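Local coordinates for DNA polymerase III, gamma subunit-related protein (Thermotoga maritima, PDB 2GNO) that probably binds DNA and resembles the gamma subunit of the replicative DNA polymerase III, at residues D65-I70 against Q96-A101; A101-L106 against L126-S131. All coordinates share one frame; numbering follows the deposited sequence. Where two conformers were deposited one is given.

Overall arrangement
Both interactions join helices that flank the five-stranded parallel sheet, whose strand order, 5-1-4-3-2, is that of AAA+ ATPases, and their centres are about 10 Å apart. Interaction 1 sets helix 64-74 against helix 96-101; interaction 2 takes the chain on through helix 103-107 and sets it against the short helix 127-130. They share Ala101. Between them sits Phe102: Phe102 CB is 3.7 Å from Ile67 CG2, and Phe102 CE1 is 3.7 Å from Ile70 CG2. A second bridge runs from Ala99 CB to Ile129 CD1, 4.0 Å apart. Neither interaction includes a residue lining the two 2-ethoxyethanol pockets.

Interaction 1: D65-I70 against Q96-A101; sequences DDIRTI and QQAANA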
# COMPACT_ATOMS: atom_id res chain seq x y z
N ASP A 65 -6.07 2.25 -22.16
CA ASP A 65 -7.51 2.14 -21.99
C ASP A 65 -7.91 2.96 -20.74
O ASP A 65 -8.93 3.64 -20.76
CB ASP A 65 -7.93 0.68 -21.84
CG ASP A 65 -9.43 0.45 -22.05
OD1 ASP A 65 -10.16 1.38 -22.48
OD2 ASP A 65 -9.88 -0.69 -21.82
N ASP A 66 -7.12 2.86 -19.65
CA ASP A 66 -7.37 3.64 -18.43
C ASP A 66 -7.25 5.12 -18.75
O ASP A 66 -8.00 5.92 -18.21
CB ASP A 66 -6.43 3.29 -17.28
CG ASP A 66 -6.60 1.87 -16.78
OD1 ASP A 66 -7.75 1.43 -16.57
OD2 ASP A 66 -5.57 1.20 -16.57
N ILE A 67 -6.33 5.50 -19.64
CA ILE A 67 -6.16 6.90 -20.01
C ILE A 67 -7.37 7.38 -20.84
O ILE A 67 -7.80 8.52 -20.72
CB ILE A 67 -4.83 7.17 -20.72
CG1 ILE A 67 -3.64 6.71 -19.84
CG2 ILE A 67 -4.67 8.65 -21.10
CD1 ILE A 67 -3.59 7.24 -18.42
N ARG A 68 -7.93 6.51 -21.68
CA ARG A 68 -9.12 6.90 -22.43
C ARG A 68 -10.26 7.19 -21.46
O ARG A 68 -10.95 8.17 -21.63
CB ARG A 68 -9.53 5.86 -23.45
CG ARG A 68 -8.56 5.73 -24.59
CD ARG A 68 -9.11 4.83 -25.66
NE ARG A 68 -8.08 4.54 -26.66
CZ ARG A 68 -7.33 3.43 -26.73
NH1 ARG A 68 -7.46 2.41 -25.86
NH2 ARG A 68 -6.43 3.33 -27.71
N THR A 69 -10.40 6.34 -20.44
CA THR A 69 -11.43 6.52 -19.41
C THR A 69 -11.32 7.87 -18.77
O THR A 69 -12.31 8.57 -18.65
CB THR A 69 -11.37 5.45 -18.32
OG1 THR A 69 -11.47 4.16 -18.93
CG2 THR A 69 -12.54 5.62 -17.33
N ILE A 70 -10.11 8.24 -18.38
CA ILE A 70 -9.82 9.52 -17.76
C ILE A 70 -10.19 10.68 -18.71
O ILE A 70 -10.83 11.65 -18.28
CB ILE A 70 -8.32 9.64 -17.40
CG1 ILE A 70 -7.91 8.61 -16.31
CG2 ILE A 70 -8.02 11.05 -16.89
CD1 ILE A 70 -6.40 8.46 -16.10
N GLN A 96 4.10 3.10 -21.76
CA GLN A 96 4.58 4.16 -22.68
C GLN A 96 3.42 4.73 -23.50
O GLN A 96 3.39 5.94 -23.77
CB GLN A 96 5.64 3.61 -23.65
CG GLN A 96 6.96 3.18 -23.02
CD GLN A 96 7.84 4.34 -22.53
OE1 GLN A 96 7.49 5.52 -22.66
NE2 GLN A 96 9.00 4.00 -21.99
N GLN A 97 2.48 3.86 -23.88
CA GLN A 97 1.30 4.28 -24.65
C GLN A 97 0.39 5.14 -23.80
O GLN A 97 -0.13 6.15 -24.28
CB GLN A 97 0.52 3.09 -25.22
CG GLN A 97 1.19 2.36 -26.38
CD GLN A 97 2.49 1.65 -26.04
OE1 GLN A 97 2.74 1.27 -24.89
NE2 GLN A 97 3.33 1.46 -27.06
N ALA A 98 0.21 4.74 -22.53
CA ALA A 98 -0.62 5.46 -21.56
C ALA A 98 -0.03 6.85 -21.26
O ALA A 98 -0.76 7.84 -21.24
CB ALA A 98 -0.71 4.67 -20.24
N ALA A 99 1.27 6.91 -21.01
CA ALA A 99 1.95 8.18 -20.77
C ALA A 99 1.82 9.11 -21.98
O ALA A 99 1.42 10.26 -21.82
CB ALA A 99 3.40 7.94 -20.46
N ASN A 100 2.14 8.58 -23.17
CA ASN A 100 2.06 9.32 -24.43
C ASN A 100 0.66 9.89 -24.66
O ASN A 100 0.52 11.06 -25.00
CB ASN A 100 2.40 8.38 -25.61
CG ASN A 100 2.31 9.07 -26.97
OD1 ASN A 100 2.53 10.28 -27.10
ND2 ASN A 100 2.04 8.29 -28.01
N ALA A 101 -0.35 9.04 -24.48
CA ALA A 101 -1.74 9.45 -24.66
C ALA A 101 -2.22 10.48 -23.64
O ALA A 101 -3.17 11.21 -23.92
CB ALA A 101 -2.65 8.23 -24.62
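The helical turn that brings Ile67 up against Ala98 is fastened at Asp65 O, a carbonyl oxygen gripped twice from Thr69. The backbone N of Thr69 makes the regular helical bond, and Thr69 OG1 adds a second bond to Asp65 O at 3.2 Å. These two donors reach the oxygen from opposite faces of the carbonyl plane; OG1 comes in at a C=O...donor angle of 138°, tilted 29° from that plane. The hydroxyl is thereby folded back onto its own helix.

Across to segment 96-101 there is no hydrogen bond at all, and the work falls to Ile67. Ile67 CG1 lies 3.4 Å from Ala98 O and 3.6 Å from Ala98 CB, so one methylene touches both the carbonyl and the methyl of a single residue. Ile67 CD1 stays with the same partner, 4.0 Å from Ala98 O. The other branch stands anti to the backbone N and is carried toward the end of helix 96-101: Ile67 CG2 lies between Ala98 O and Ala101, 4.1 Å from Ala101 CB. The isoleucine thus straddles one turn of the opposite helix. Because both partners end in a bare methyl, the two backbones approach closely: the CA atoms of Ile67 and Ala98 are 5.9 Å apart.

At the start of helix 96-101, Ala98 N is hydrogen-bonded to Thr95 OG1, while Asp66 OD2 bonds to Gly63 N at the start of helix 64-74. Ile64 of that helix extends the meeting by touching Gln97 and Ala101. Helix 64-74 forms the crossover between the adjacent parallel strands 52-55 and 84-88; Ile70 packs on Val86 and Val88 of the latter, and Phe102 closes in on both Ile67 and Ile70.

Interaction 2: A101-L106 against L126-S131; sequences AFLKAL and LPTIKS
Thr128 and Ile129 are the residues of 126-131 that meet Leu103 and Leu106. The short helix carrying them starts from Leu126, at the N-cap position, whose carbonyl oxygen accepts from Ile129 N at 2.8 Å and, more distantly, from Lys130 N. Pro127 follows as the first helical residue.

Thr128 comes next and crosses the side chain of Leu103 at about a right angle. Its hydroxyl lies opposite the backbone N (chi1 -168°), which turns OG1 into the fork of the leucine: CD2 of Leu103 is 3.0 Å from Thr128 OG1, and CD1 of Leu103 is 3.1 Å from it. Both approaches are tight for carbon against oxygen. The methyl CG2 of Thr128 joins in at 3.7 Å from Leu103 CD2. Thr128 O, which also borders Leu103 CD2, is hydrogen-bonded to Arg132 NH1, and Arg132 also touches Leu103. Trimming Leu103 to an alanine would take away both methyls of the fork, and the Thr128 hydroxyl would probably lose the wall that hems it in and be freer to turn.

Ile129 reaches across with the end of its longer branch. Ile129 CD1 presses on Leu106 CD1 at 3.4 Å, closer than ordinary carbon-carbon contact, and sits 4.2 Å from Leu103 CD2, so one methyl serves both leucines. Leu106 CG lies 3.5 Å above one face of the Phe102 ring, offset toward the rim; Phe102 and Leu106 also lie on Ile115 and Leu117 of strand 113-119.

Helix 103-107 and helix 127-130 therefore meet without a hydrogen bond between them. Even the hydroxyl of Thr128 faces carbon across the interface. What holds it is van der Waals contact of methyls, with Ile129 and Leu106 buried and Leu103 and Thr128 at its more open side.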
# COMPACT_ATOMS: atom_id res chain seq x y z
N ALA A 101 -0.35 9.04 -24.48
CA ALA A 101 -1.74 9.45 -24.66
C ALA A 101 -2.22 10.48 -23.64
O ALA A 101 -3.17 11.21 -23.92
CB ALA A 101 -2.65 8.23 -24.62
N PHE A 102 -1.54 10.58 -22.50
CA PHE A 102 -1.94 11.49 -21.42
C PHE A 102 -1.22 12.84 -21.38
O PHE A 102 -1.54 13.67 -20.54
CB PHE A 102 -1.79 10.69 -20.10
CG PHE A 102 -2.60 11.19 -18.93
CD1 PHE A 102 -3.91 11.64 -19.07
CD2 PHE A 102 -2.14 11.00 -17.65
CE1 PHE A 102 -4.65 12.05 -17.98
CE2 PHE A 102 -2.90 11.36 -16.56
CZ PHE A 102 -4.15 11.89 -16.73
N LEU A 103 -0.34 13.11 -22.34
CA LEU A 103 0.43 14.37 -22.36
C LEU A 103 -0.41 15.62 -22.58
O LEU A 103 -0.22 16.59 -21.85
CB LEU A 103 1.57 14.30 -23.37
CG LEU A 103 2.56 13.14 -23.22
CD1 LEU A 103 3.65 13.22 -24.30
CD2 LEU A 103 3.15 13.05 -21.80
N LYS A 104 -1.34 15.60 -23.53
CA LYS A 104 -2.21 16.77 -23.82
C LYS A 104 -3.09 17.14 -22.62
O LYS A 104 -3.15 18.31 -22.23
CB LYS A 104 -3.07 16.54 -25.07
N ALA A 105 -3.76 16.14 -22.05
CA ALA A 105 -4.60 16.37 -20.87
C ALA A 105 -3.75 16.78 -19.65
O ALA A 105 -4.19 17.59 -18.86
CB ALA A 105 -5.44 15.14 -20.54
N LEU A 106 -2.55 16.21 -19.50
CA LEU A 106 -1.67 16.58 -18.38
C LEU A 106 -1.12 17.98 -18.51
O LEU A 106 -1.13 18.72 -17.52
CB LEU A 106 -0.51 15.59 -18.17
CG LEU A 106 -0.72 14.23 -17.51
CD1 LEU A 106 0.56 13.41 -17.61
CD2 LEU A 106 -1.18 14.34 -16.05
N LEU A 126 8.43 9.04 -16.82
CA LEU A 126 9.07 9.49 -18.06
C LEU A 126 9.24 11.00 -17.93
O LEU A 126 8.36 11.65 -17.32
CB LEU A 126 8.21 9.16 -19.27
CG LEU A 126 7.87 7.68 -19.52
N PRO A 127 10.35 11.58 -18.43
CA PRO A 127 10.52 13.05 -18.34
C PRO A 127 9.31 13.83 -18.88
O PRO A 127 9.06 14.96 -18.44
CB PRO A 127 11.76 13.31 -19.21
CG PRO A 127 12.55 12.07 -19.12
CD PRO A 127 11.53 10.95 -19.05
N THR A 128 8.61 13.24 -19.85
CA THR A 128 7.42 13.82 -20.42
C THR A 128 6.26 13.94 -19.39
O THR A 128 5.37 14.74 -19.58
CB THR A 128 7.02 13.08 -21.71
OG1 THR A 128 6.03 13.85 -22.40
CG2 THR A 128 6.54 11.61 -21.46
N ILE A 129 6.25 13.11 -18.33
CA ILE A 129 5.23 13.22 -17.25
C ILE A 129 5.76 14.27 -16.27
O ILE A 129 5.06 15.23 -15.93
CB ILE A 129 4.96 11.88 -16.52
CG1 ILE A 129 4.37 10.82 -17.46
CG2 ILE A 129 3.97 12.09 -15.32
CD1 ILE A 129 2.97 11.12 -18.06
N LYS A 130 7.01 14.10 -15.83
CA LYS A 130 7.68 15.04 -14.90
C LYS A 130 7.63 16.51 -15.37
O LYS A 130 7.39 17.41 -14.57
CB LYS A 130 9.13 14.60 -14.65
CG LYS A 130 9.26 13.25 -13.93
CD LYS A 130 10.71 12.85 -13.75
N SER A 131 7.83 16.72 -16.66
CA SER A 131 7.79 18.05 -17.28
C SER A 131 6.42 18.72 -17.21
O SER A 131 6.32 19.95 -17.21
CB SER A 131 8.18 17.93 -18.77
OG SER A 131 8.05 19.17 -19.45